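Adenine Deaminase (Enterococcus faecalis, PDB 2ICS) is a binuclear zinc amidohydrolase, crystallised with adenine, that removes the acetyl group of acetyl-(R)-mandelate in vitro with very low efficiency. Local coordinates at residues A[20-23]-A[28-31]; A[113-118]-A[140-145]; A[288-293]-A[302-307]; A[342-345]-A[349-352]. One frame throughout, in Å; residues are numbered along the deposited sequence.

Overall arrangement
The four contacts follow one another along the chain, each closing before the next opens. Contact 1 is a hairpin in the small mixed sheet near the N terminus, and contact 2 lies about 34 Å away, centre to centre, in a beta-alpha-beta unit of the TIM barrel. Contact 3 pairs helices 286-296 and 300-305, and contact 4 is the turn end of the hairpin of strands 331-344 and 350-364. The last two have centres 15 Å apart and touch: Lys292 NZ lies 2.9 Å from Thr344 O, a probable hydrogen bond, and Leu343 packs on helix 286-296. Contacts 2 and 4 reach the same mixed sheet, where strand 51-61 neighbours strand 331-344, joining barrel strands to the C-terminal hairpin.

Contact 1. Residues A[20-23]-A[28-31]; sequences VEIA and KIAA
A classic beta bulge interrupts the hairpin of strands 19-25 and 28-33, with Ala30 and Ala31 together facing the single residue Ala23. The carbonyl of Ala23 therefore serves two amides: Ala30 N lies 2.7 Å from Ala23 O, and Ala31 N lies 3.2 Å from Ala23 O in a more bent bond. Both donors come to the same face of the carbonyl plane. In return, Ala23 N gives Ala31 O a nearly straight bond of 2.8 Å (172° at the hydrogen), which completes the antiparallel hydrogen-bonded pair. The methyls of these two residues point to one face of the sheet, and Ala23 CB sits 3.7 Å from Ala31 CB. Tyr5 of strand 5-13 packs on both, and alanine suits this spot because its single methyl packs closely against its partner and Tyr5.

Beside the bulge, Ile22 and Ile29 meet through their CG2 methyls at 4.2 Å. In each, CG2 stands anti to the backbone N, which directs this branch rather than CG1 to its partner. The CA-H of Ile22 also approaches Ala31 O, at 3.5 Å. The amides of both bulge residues are bonded, sharing one acceptor, and the strand can bend sharply while remaining paired.

Contact 2. Residues A[113-118]-A[140-145]; sequences GLVNIS and KKAIQE
A beta-alpha-beta unit of the TIM barrel, made of strand 110-114, helix 136-145 and strand 150-152, is drawn together here by Val115 against Ala142 and Ile143. The valine, near the C-terminal end of the first strand, directs its beta carbon at the helix, where its two methyls divide the work. CG2, anti to the backbone N, faces the single methyl of Ala142, with Val115 CG2 and Ala142 CB 4.5 Å apart. CG1, turned between the backbone N and the carbonyl carbon (chi1 54°), meets the extended arm of the isoleucine, again 4.5 Å away at Ile143 CG1. The interaction is wholly apolar, and its small area reflects how few atoms meet. Ala142 suits its place because a short residue lets the helix turn come near the valine, while Ile143 starts off to the flank and needs its longer chain to arrive.

After Val115 the loop is shaped by an Asx turn. Asn116 OD1 accepts from Ser118 N at 3.2 Å in a fairly straight bond (165°), and the same amide's ND2 is given to Gly90 O. An asparagine fits because one flat group can bend its own loop and tie it to another. Ser118 OG adds a bond with Glu127 O.

Val150 of the next strand packs against both Val115 and Ile143 from the sheet, and Ile153 also touches Val115. The valine side chain is about 14 Å from a bound zinc ion, in the layer between the parallel strands and the helix outside them.

Contact 3. Residues A[288-293]-A[302-307]; sequences TTMEKL and EIIEKV
The side chain of Met290, present as selenomethionine, bends at its last torsion (chi3 69°) and lays its terminal methyl among three branched residues. Its CE is 3.8 Å from Ile303 CG2, and the same distance separates Met290 CE from Ile304 CD1. A third methyl, Val307 CG2, also stands 3.8 Å from Met290 CE, while Val307 CG1 flanks the middle of the chain, 3.9 Å from Met290 CG. All three neighbours run across the Met290 chain at a slant, none alongside it. A long, flexible, unbranched side chain suits this task, since it can thread between stiff beta-branched residues and fit its tip to them.

Helix 286-296 and the short helix 300-305 follow one another with only a brief connection between them, forming a compact helical pair beside the barrel. Trp56 packs on Met290, Ile304 and Val307, joining this apolar cluster to the mixed sheet that includes strand 51-61.

Ile303 works in two directions. Its CG2 is anti to the backbone N and faces the Met290 chain, touching CB as well as CE. CG1, beside the backbone N and extended at chi2, carries Ile303 CD1 to within 3.7 Å of Met290 O and near the backbone carbonyl carbon of Leu293.

Contact 4. Residues A[342-345]-A[349-352]; sequences TLTD and LTRV
The carboxylate of Asp345 carries Leu349 mainly on one face: the backbone N and CB of the leucine both lie on that side, while CD1 sits close to the carboxylate plane, beyond its oxygen edge. Leu349 N gives OD1 of Asp345 a hydrogen bond of 2.7 Å, arriving 40° above the plane. The aspartate CG is held between its backbone N and carbonyl carbon (chi1 62°), folding the group back over the turn. OD1 also accepts from Asn347 N, and OD2 from Phe253 N, so both oxygens take backbone donors. Thr350 O lies almost in the guanidinium plane of Arg351, 2.8 Å from Arg351 NH1, which stands well above the plane of that carbonyl. NH2 forms a salt bridge with Glu257.

These groups belong to a beta hairpin, strands 331-344 and 350-364. Leu343 and Arg351 form an antiparallel hydrogen-bonded pair of it, with Leu343 N 2.9 Å from Arg351 O and Arg351 N 3.0 Å from Leu343 O. Asp345 N reaches Leu349 O at 3.0 Å.

On the face opposite Leu343, threonines suit the more open surface. Thr342 CG2 and Thr350 CG2 meet tightly at 3.4 Å, both anti to the backbone N, which brings the methyls together.

Contact 1. Residues A[20-23]-A[28-31]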
loop_
_atom_site.group_PDB
_atom_site.type_symbol
_atom_site.label_atom_id
_atom_site.label_comp_id
_atom_site.label_asym_id
_atom_site.label_seq_id
_atom_site.Cartn_x
_atom_site.Cartn_y
_atom_site.Cartn_z
ATOM N N VAL A 20 1.185 25.600 5.038
ATOM C CA VAL A 20 0.307 24.885 5.950
ATOM C C VAL A 20 0.854 24.749 7.367
ATOM O O VAL A 20 2.062 24.648 7.578
ATOM C CB VAL A 20 -0.019 23.473 5.398
ATOM C CG1 VAL A 20 1.203 22.580 5.487
ATOM C CG2 VAL A 20 -1.172 22.872 6.156
ATOM N N GLU A 21 -0.059 24.772 8.335
ATOM C CA GLU A 21 0.270 24.614 9.744
ATOM C C GLU A 21 -0.817 23.695 10.280
ATOM O O GLU A 21 -1.984 23.843 9.925
ATOM C CB GLU A 21 0.238 25.959 10.481
ATOM C CG GLU A 21 1.088 27.046 9.828
ATOM C CD GLU A 21 1.531 28.129 10.805
ATOM O OE1 GLU A 21 0.743 28.484 11.712
ATOM O OE2 GLU A 21 2.666 28.635 10.654
ATOM N N ILE A 22 -0.435 22.740 11.120
ATOM C CA ILE A 22 -1.399 21.794 11.667
ATOM C C ILE A 22 -1.441 21.826 13.192
ATOM O O ILE A 22 -0.407 21.838 13.852
ATOM C CB ILE A 22 -1.082 20.339 11.203
ATOM C CG1 ILE A 22 -1.125 20.242 9.675
ATOM C CG2 ILE A 22 -2.090 19.367 11.790
ATOM C CD1 ILE A 22 0.089 20.807 8.977
ATOM N N ALA A 23 -2.652 21.836 13.741
ATOM C CA ALA A 23 -2.852 21.851 15.186
ATOM C C ALA A 23 -3.387 20.486 15.601
ATOM O O ALA A 23 -4.354 19.995 15.028
ATOM C CB ALA A 23 -3.842 22.950 15.566
ATOM N N LYS A 28 -5.763 13.589 17.462
ATOM C CA LYS A 28 -6.533 13.970 16.282
ATOM C C LYS A 28 -6.138 15.343 15.744
ATOM O O LYS A 28 -5.558 16.156 16.459
ATOM C CB LYS A 28 -8.031 13.963 16.608
ATOM C CG LYS A 28 -8.578 12.594 16.992
ATOM C CD LYS A 28 -10.019 12.681 17.478
ATOM C CE LYS A 28 -10.937 13.251 16.408
ATOM N NZ LYS A 28 -12.327 13.457 16.909
ATOM N N ILE A 29 -6.442 15.587 14.474
ATOM C CA ILE A 29 -6.143 16.869 13.848
ATOM C C ILE A 29 -7.220 17.848 14.298
ATOM O O ILE A 29 -8.401 17.647 14.016
ATOM C CB ILE A 29 -6.177 16.763 12.311
ATOM C CG1 ILE A 29 -5.053 15.836 11.832
ATOM C CG2 ILE A 29 -6.063 18.152 11.691
ATOM C CD1 ILE A 29 -5.042 15.596 10.339
ATOM N N ALA A 30 -6.813 18.905 14.994
ATOM C CA ALA A 30 -7.762 19.894 15.501
ATOM C C ALA A 30 -7.926 21.135 14.624
ATOM O O ALA A 30 -8.929 21.835 14.730
ATOM C CB ALA A 30 -7.367 20.306 16.915
ATOM N N ALA A 31 -6.949 21.412 13.766
ATOM C CA ALA A 31 -7.029 22.576 12.889
ATOM C C ALA A 31 -5.939 22.561 11.831
ATOM O O ALA A 31 -4.838 22.074 12.070
ATOM C CB ALA A 31 -6.933 23.862 13.708
#

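Contact 2. Residues A[113-118]-A[140-145]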
loop_
_atom_site.group_PDB
_atom_site.type_symbol
_atom_site.label_atom_id
_atom_site.label_comp_id
_atom_site.label_asym_id
_atom_site.label_seq_id
_atom_site.Cartn_x
_atom_site.Cartn_y
_atom_site.Cartn_z
ATOM N N GLY A 113 -4.403 -5.256 8.591
ATOM C CA GLY A 113 -4.110 -6.413 7.778
ATOM C C GLY A 113 -5.288 -6.955 7.009
ATOM O O GLY A 113 -6.443 -6.696 7.341
ATOM N N LEU A 114 -4.973 -7.686 5.948
ATOM C CA LEU A 114 -5.959 -8.349 5.113
ATOM C C LEU A 114 -5.840 -9.799 5.533
ATOM O O LEU A 114 -4.732 -10.296 5.730
ATOM C CB LEU A 114 -5.584 -8.236 3.635
ATOM C CG LEU A 114 -6.028 -7.023 2.823
ATOM C CD1 LEU A 114 -6.209 -5.794 3.708
ATOM C CD2 LEU A 114 -4.993 -6.790 1.727
ATOM N N VAL A 115 -6.964 -10.483 5.689
ATOM C CA VAL A 115 -6.909 -11.881 6.077
ATOM C C VAL A 115 -6.893 -12.723 4.813
ATOM O O VAL A 115 -7.710 -12.527 3.919
ATOM C CB VAL A 115 -8.115 -12.270 6.971
ATOM C CG1 VAL A 115 -9.413 -11.914 6.281
ATOM C CG2 VAL A 115 -8.070 -13.760 7.284
ATOM N N ASN A 116 -5.936 -13.639 4.731
ATOM C CA ASN A 116 -5.809 -14.516 3.572
ATOM C C ASN A 116 -7.015 -15.437 3.598
ATOM O O ASN A 116 -7.403 -15.900 4.665
ATOM C CB ASN A 116 -4.532 -15.349 3.693
ATOM C CG ASN A 116 -4.022 -15.848 2.357
ATOM O OD1 ASN A 116 -4.743 -16.497 1.594
ATOM N ND2 ASN A 116 -2.759 -15.551 2.069
ATOM N N ILE A 117 -7.612 -15.712 2.445
ATOM C CA ILE A 117 -8.770 -16.600 2.426
ATOM C C ILE A 117 -8.377 -18.020 2.827
ATOM O O ILE A 117 -9.237 -18.840 3.140
ATOM C CB ILE A 117 -9.450 -16.620 1.046
ATOM C CG1 ILE A 117 -8.451 -17.039 -0.032
ATOM C CG2 ILE A 117 -10.035 -15.250 0.754
ATOM C CD1 ILE A 117 -9.081 -17.239 -1.392
ATOM N N SER A 118 -7.076 -18.305 2.812
ATOM C CA SER A 118 -6.564 -19.616 3.221
ATOM C C SER A 118 -6.198 -19.489 4.708
ATOM O O SER A 118 -5.315 -18.708 5.068
ATOM C CB SER A 118 -5.327 -19.983 2.401
ATOM O OG SER A 118 -4.946 -21.324 2.641
ATOM N N LYS A 140 -14.894 -15.279 8.112
ATOM C CA LYS A 140 -15.958 -14.478 8.706
ATOM C C LYS A 140 -15.693 -14.253 10.192
ATOM O O LYS A 140 -15.858 -13.145 10.704
ATOM C CB LYS A 140 -17.310 -15.177 8.528
ATOM C CG LYS A 140 -18.436 -14.555 9.346
ATOM C CD LYS A 140 -19.484 -13.874 8.478
ATOM C CE LYS A 140 -20.385 -14.884 7.799
ATOM N NZ LYS A 140 -21.513 -14.205 7.110
ATOM N N LYS A 141 -15.280 -15.313 10.880
ATOM C CA LYS A 141 -14.994 -15.228 12.305
ATOM C C LYS A 141 -13.860 -14.256 12.597
ATOM O O LYS A 141 -13.907 -13.513 13.576
ATOM C CB LYS A 141 -14.653 -16.613 12.863
ATOM C CG LYS A 141 -15.822 -17.589 12.807
ATOM C CD LYS A 141 -15.492 -18.931 13.447
ATOM C CE LYS A 141 -16.674 -19.887 13.336
ATOM N NZ LYS A 141 -16.346 -21.248 13.848
ATOM N N ALA A 142 -12.836 -14.254 11.752
ATOM C CA ALA A 142 -11.717 -13.347 11.967
ATOM C C ALA A 142 -12.193 -11.905 11.812
ATOM O O ALA A 142 -11.865 -11.040 12.621
ATOM C CB ALA A 142 -10.594 -13.643 10.981
ATOM N N ILE A 143 -12.981 -11.661 10.770
ATOM C CA ILE A 143 -13.499 -10.328 10.499
ATOM C C ILE A 143 -14.369 -9.809 11.644
ATOM O O ILE A 143 -14.343 -8.620 11.955
ATOM C CB ILE A 143 -14.295 -10.315 9.171
ATOM C CG1 ILE A 143 -13.336 -10.571 8.004
ATOM C CG2 ILE A 143 -15.017 -8.984 8.987
ATOM C CD1 ILE A 143 -13.997 -10.589 6.639
ATOM N N GLN A 144 -15.125 -10.699 12.280
ATOM C CA GLN A 144 -15.985 -10.299 13.391
ATOM C C GLN A 144 -15.193 -10.222 14.691
ATOM O O GLN A 144 -15.592 -9.536 15.636
ATOM C CB GLN A 144 -17.144 -11.290 13.547
ATOM C CG GLN A 144 -17.977 -11.454 12.286
ATOM C CD GLN A 144 -19.079 -12.492 12.434
ATOM O OE1 GLN A 144 -19.119 -13.239 13.412
ATOM N NE2 GLN A 144 -19.978 -12.544 11.454
ATOM N N GLU A 145 -14.062 -10.919 14.731
ATOM C CA GLU A 145 -13.215 -10.944 15.917
ATOM C C GLU A 145 -12.255 -9.762 16.034
ATOM O O GLU A 145 -11.942 -9.323 17.143
ATOM C CB GLU A 145 -12.423 -12.260 15.958
ATOM C CG GLU A 145 -13.254 -13.464 16.390
ATOM C CD GLU A 145 -12.605 -14.794 16.043
ATOM O OE1 GLU A 145 -11.416 -14.993 16.378
ATOM O OE2 GLU A 145 -13.292 -15.646 15.439
#

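Contact 3. Residues A[288-293]-A[302-307]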
loop_
_atom_site.group_PDB
_atom_site.type_symbol
_atom_site.label_atom_id
_atom_site.label_comp_id
_atom_site.label_asym_id
_atom_site.label_seq_id
_atom_site.Cartn_x
_atom_site.Cartn_y
_atom_site.Cartn_z
ATOM N N THR A 288 11.454 5.086 -2.237
ATOM C CA THR A 288 12.142 4.602 -3.429
ATOM C C THR A 288 11.148 4.172 -4.509
ATOM O O THR A 288 11.400 4.330 -5.703
ATOM C CB THR A 288 13.061 3.412 -3.080
ATOM O OG1 THR A 288 14.051 3.842 -2.143
ATOM C CG2 THR A 288 13.761 2.876 -4.320
ATOM N N THR A 289 10.018 3.623 -4.083
ATOM C CA THR A 289 8.998 3.186 -5.019
ATOM C C THR A 289 8.343 4.437 -5.604
ATOM O O THR A 289 8.020 4.486 -6.786
ATOM C CB THR A 289 7.941 2.317 -4.312
ATOM O OG1 THR A 289 8.599 1.262 -3.599
ATOM C CG2 THR A 289 6.990 1.700 -5.326
HETATM N N MSE A 290 8.162 5.451 -4.764
HETATM C CA MSE A 290 7.568 6.709 -5.195
HETATM C C MSE A 290 8.475 7.404 -6.223
HETATM O O MSE A 290 7.991 7.992 -7.192
HETATM C CB MSE A 290 7.347 7.615 -3.980
HETATM C CG MSE A 290 6.326 7.058 -2.983
HETATM SE SE MSE A 290 6.392 7.933 -1.250
HETATM C CE MSE A 290 5.715 9.664 -1.766
ATOM N N GLU A 291 9.788 7.327 -6.008
ATOM C CA GLU A 291 10.747 7.936 -6.920
ATOM C C GLU A 291 10.736 7.204 -8.260
ATOM O O GLU A 291 11.097 7.775 -9.289
ATOM C CB GLU A 291 12.157 7.899 -6.318
ATOM C CG GLU A 291 12.262 8.592 -4.968
ATOM C CD GLU A 291 13.573 8.308 -4.272
ATOM O OE1 GLU A 291 14.147 7.227 -4.516
ATOM O OE2 GLU A 291 14.021 9.158 -3.472
ATOM N N LYS A 292 10.325 5.938 -8.250
ATOM C CA LYS A 292 10.267 5.175 -9.495
ATOM C C LYS A 292 9.106 5.656 -10.363
ATOM O O LYS A 292 9.236 5.771 -11.578
ATOM C CB LYS A 292 10.141 3.679 -9.204
ATOM C CG LYS A 292 11.419 3.077 -8.624
ATOM C CD LYS A 292 11.287 1.584 -8.335
ATOM C CE LYS A 292 12.576 1.050 -7.717
ATOM N NZ LYS A 292 12.447 -0.339 -7.205
ATOM N N LEU A 293 7.964 5.945 -9.750
ATOM C CA LEU A 293 6.841 6.438 -10.538
ATOM C C LEU A 293 7.078 7.890 -10.923
ATOM O O LEU A 293 6.468 8.404 -11.859
ATOM C CB LEU A 293 5.541 6.276 -9.763
ATOM C CG LEU A 293 5.218 4.783 -9.878
ATOM C CD1 LEU A 293 4.878 4.198 -8.534
ATOM C CD2 LEU A 293 4.110 4.594 -10.899
ATOM N N GLU A 302 0.378 14.001 -7.407
ATOM C CA GLU A 302 -0.429 12.797 -7.552
ATOM C C GLU A 302 0.251 11.625 -6.845
ATOM O O GLU A 302 -0.418 10.755 -6.291
ATOM C CB GLU A 302 -0.702 12.490 -9.036
ATOM C CG GLU A 302 0.509 12.168 -9.887
ATOM C CD GLU A 302 0.196 12.233 -11.376
ATOM O OE1 GLU A 302 -0.961 11.972 -11.753
ATOM O OE2 GLU A 302 1.105 12.534 -12.175
ATOM N N ILE A 303 1.583 11.616 -6.844
ATOM C CA ILE A 303 2.326 10.564 -6.167
ATOM C C ILE A 303 1.939 10.559 -4.684
ATOM O O ILE A 303 1.599 9.512 -4.130
ATOM C CB ILE A 303 3.840 10.776 -6.318
ATOM C CG1 ILE A 303 4.245 10.528 -7.772
ATOM C CG2 ILE A 303 4.610 9.845 -5.378
ATOM C CD1 ILE A 303 5.711 10.825 -8.067
ATOM N N ILE A 304 1.964 11.733 -4.054
ATOM C CA ILE A 304 1.599 11.859 -2.639
ATOM C C ILE A 304 0.176 11.364 -2.396
ATOM O O ILE A 304 -0.098 10.655 -1.417
ATOM C CB ILE A 304 1.693 13.334 -2.159
ATOM C CG1 ILE A 304 3.158 13.744 -2.013
ATOM C CG2 ILE A 304 0.965 13.515 -0.837
ATOM C CD1 ILE A 304 3.944 12.903 -1.019
ATOM N N GLU A 305 -0.733 11.749 -3.288
ATOM C CA GLU A 305 -2.119 11.340 -3.162
ATOM C C GLU A 305 -2.235 9.822 -3.252
ATOM O O GLU A 305 -3.094 9.220 -2.612
ATOM C CB GLU A 305 -2.961 11.992 -4.262
ATOM C CG GLU A 305 -4.428 11.591 -4.243
ATOM C CD GLU A 305 -5.248 12.352 -5.263
ATOM O OE1 GLU A 305 -5.313 13.597 -5.160
ATOM O OE2 GLU A 305 -5.826 11.709 -6.167
ATOM N N LYS A 306 -1.355 9.207 -4.035
ATOM C CA LYS A 306 -1.379 7.762 -4.222
ATOM C C LYS A 306 -0.790 6.933 -3.073
ATOM O O LYS A 306 -0.859 5.704 -3.098
ATOM C CB LYS A 306 -0.706 7.412 -5.555
ATOM C CG LYS A 306 -1.501 7.936 -6.746
ATOM C CD LYS A 306 -0.773 7.767 -8.063
ATOM C CE LYS A 306 -1.493 8.535 -9.178
ATOM N NZ LYS A 306 -2.926 8.120 -9.337
ATOM N N VAL A 307 -0.209 7.600 -2.077
ATOM C CA VAL A 307 0.332 6.899 -0.910
ATOM C C VAL A 307 -0.362 7.425 0.347
ATOM O O VAL A 307 0.107 7.200 1.459
ATOM C CB VAL A 307 1.871 7.078 -0.749
ATOM C CG1 VAL A 307 2.599 6.437 -1.922
ATOM C CG2 VAL A 307 2.229 8.556 -0.628
#

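Contact 4. Residues A[342-345]-A[349-352]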
loop_
_atom_site.group_PDB
_atom_site.type_symbol
_atom_site.label_atom_id
_atom_site.label_comp_id
_atom_site.label_asym_id
_atom_site.label_seq_id
_atom_site.Cartn_x
_atom_site.Cartn_y
_atom_site.Cartn_z
ATOM N N THR A 342 20.264 5.767 -8.962
ATOM C CA THR A 342 19.941 4.646 -9.833
ATOM C C THR A 342 18.780 3.862 -9.241
ATOM O O THR A 342 18.752 3.585 -8.041
ATOM C CB THR A 342 21.141 3.699 -10.010
ATOM O OG1 THR A 342 22.199 4.393 -10.683
ATOM C CG2 THR A 342 20.741 2.486 -10.840
ATOM N N LEU A 343 17.818 3.514 -10.088
ATOM C CA LEU A 343 16.649 2.770 -9.646
ATOM C C LEU A 343 16.514 1.525 -10.495
ATOM O O LEU A 343 16.607 1.588 -11.716
ATOM C CB LEU A 343 15.387 3.631 -9.780
ATOM C CG LEU A 343 15.368 4.960 -9.018
ATOM C CD1 LEU A 343 14.133 5.753 -9.419
ATOM C CD2 LEU A 343 15.375 4.711 -7.528
ATOM N N THR A 344 16.292 0.393 -9.839
ATOM C CA THR A 344 16.157 -0.886 -10.529
ATOM C C THR A 344 14.789 -1.492 -10.240
ATOM O O THR A 344 14.346 -1.501 -9.093
ATOM C CB THR A 344 17.232 -1.878 -10.046
ATOM O OG1 THR A 344 18.507 -1.229 -10.044
ATOM C CG2 THR A 344 17.286 -3.092 -10.957
ATOM N N ASP A 345 14.121 -2.006 -11.265
ATOM C CA ASP A 345 12.818 -2.610 -11.033
ATOM C C ASP A 345 12.959 -4.097 -10.740
ATOM O O ASP A 345 14.064 -4.589 -10.517
ATOM C CB ASP A 345 11.877 -2.383 -12.222
ATOM C CG ASP A 345 12.373 -3.023 -13.503
ATOM O OD1 ASP A 345 13.274 -3.887 -13.447
ATOM O OD2 ASP A 345 11.839 -2.665 -14.572
ATOM N N LEU A 349 15.471 -3.774 -15.093
ATOM C CA LEU A 349 15.494 -2.556 -15.898
ATOM C C LEU A 349 15.977 -1.424 -14.992
ATOM O O LEU A 349 15.587 -1.353 -13.827
ATOM C CB LEU A 349 14.097 -2.223 -16.427
ATOM C CG LEU A 349 13.468 -3.089 -17.520
ATOM C CD1 LEU A 349 13.303 -4.519 -17.039
ATOM C CD2 LEU A 349 12.123 -2.498 -17.894
ATOM N N THR A 350 16.816 -0.540 -15.524
ATOM C CA THR A 350 17.352 0.566 -14.738
ATOM C C THR A 350 16.948 1.937 -15.277
ATOM O O THR A 350 16.758 2.118 -16.480
ATOM C CB THR A 350 18.894 0.490 -14.669
ATOM O OG1 THR A 350 19.286 -0.710 -13.984
ATOM C CG2 THR A 350 19.462 1.696 -13.938
ATOM N N ARG A 351 16.813 2.895 -14.366
ATOM C CA ARG A 351 16.446 4.262 -14.713
ATOM C C ARG A 351 17.169 5.192 -13.743
ATOM O O ARG A 351 17.362 4.858 -12.575
ATOM C CB ARG A 351 14.928 4.461 -14.594
ATOM C CG ARG A 351 14.077 3.570 -15.501
ATOM C CD ARG A 351 14.289 3.912 -16.971
ATOM N NE ARG A 351 13.330 3.250 -17.855
ATOM C CZ ARG A 351 13.458 2.011 -18.320
ATOM N NH1 ARG A 351 14.512 1.277 -17.991
ATOM N NH2 ARG A 351 12.533 1.507 -19.128
ATOM N N VAL A 352 17.585 6.353 -14.225
ATOM C CA VAL A 352 18.280 7.297 -13.363
ATOM C C VAL A 352 17.315 8.382 -12.905
ATOM O O VAL A 352 16.850 9.186 -13.709
ATOM C CB VAL A 352 19.480 7.938 -14.095
ATOM C CG1 VAL A 352 20.191 8.922 -13.179
ATOM C CG2 VAL A 352 20.444 6.854 -14.539
#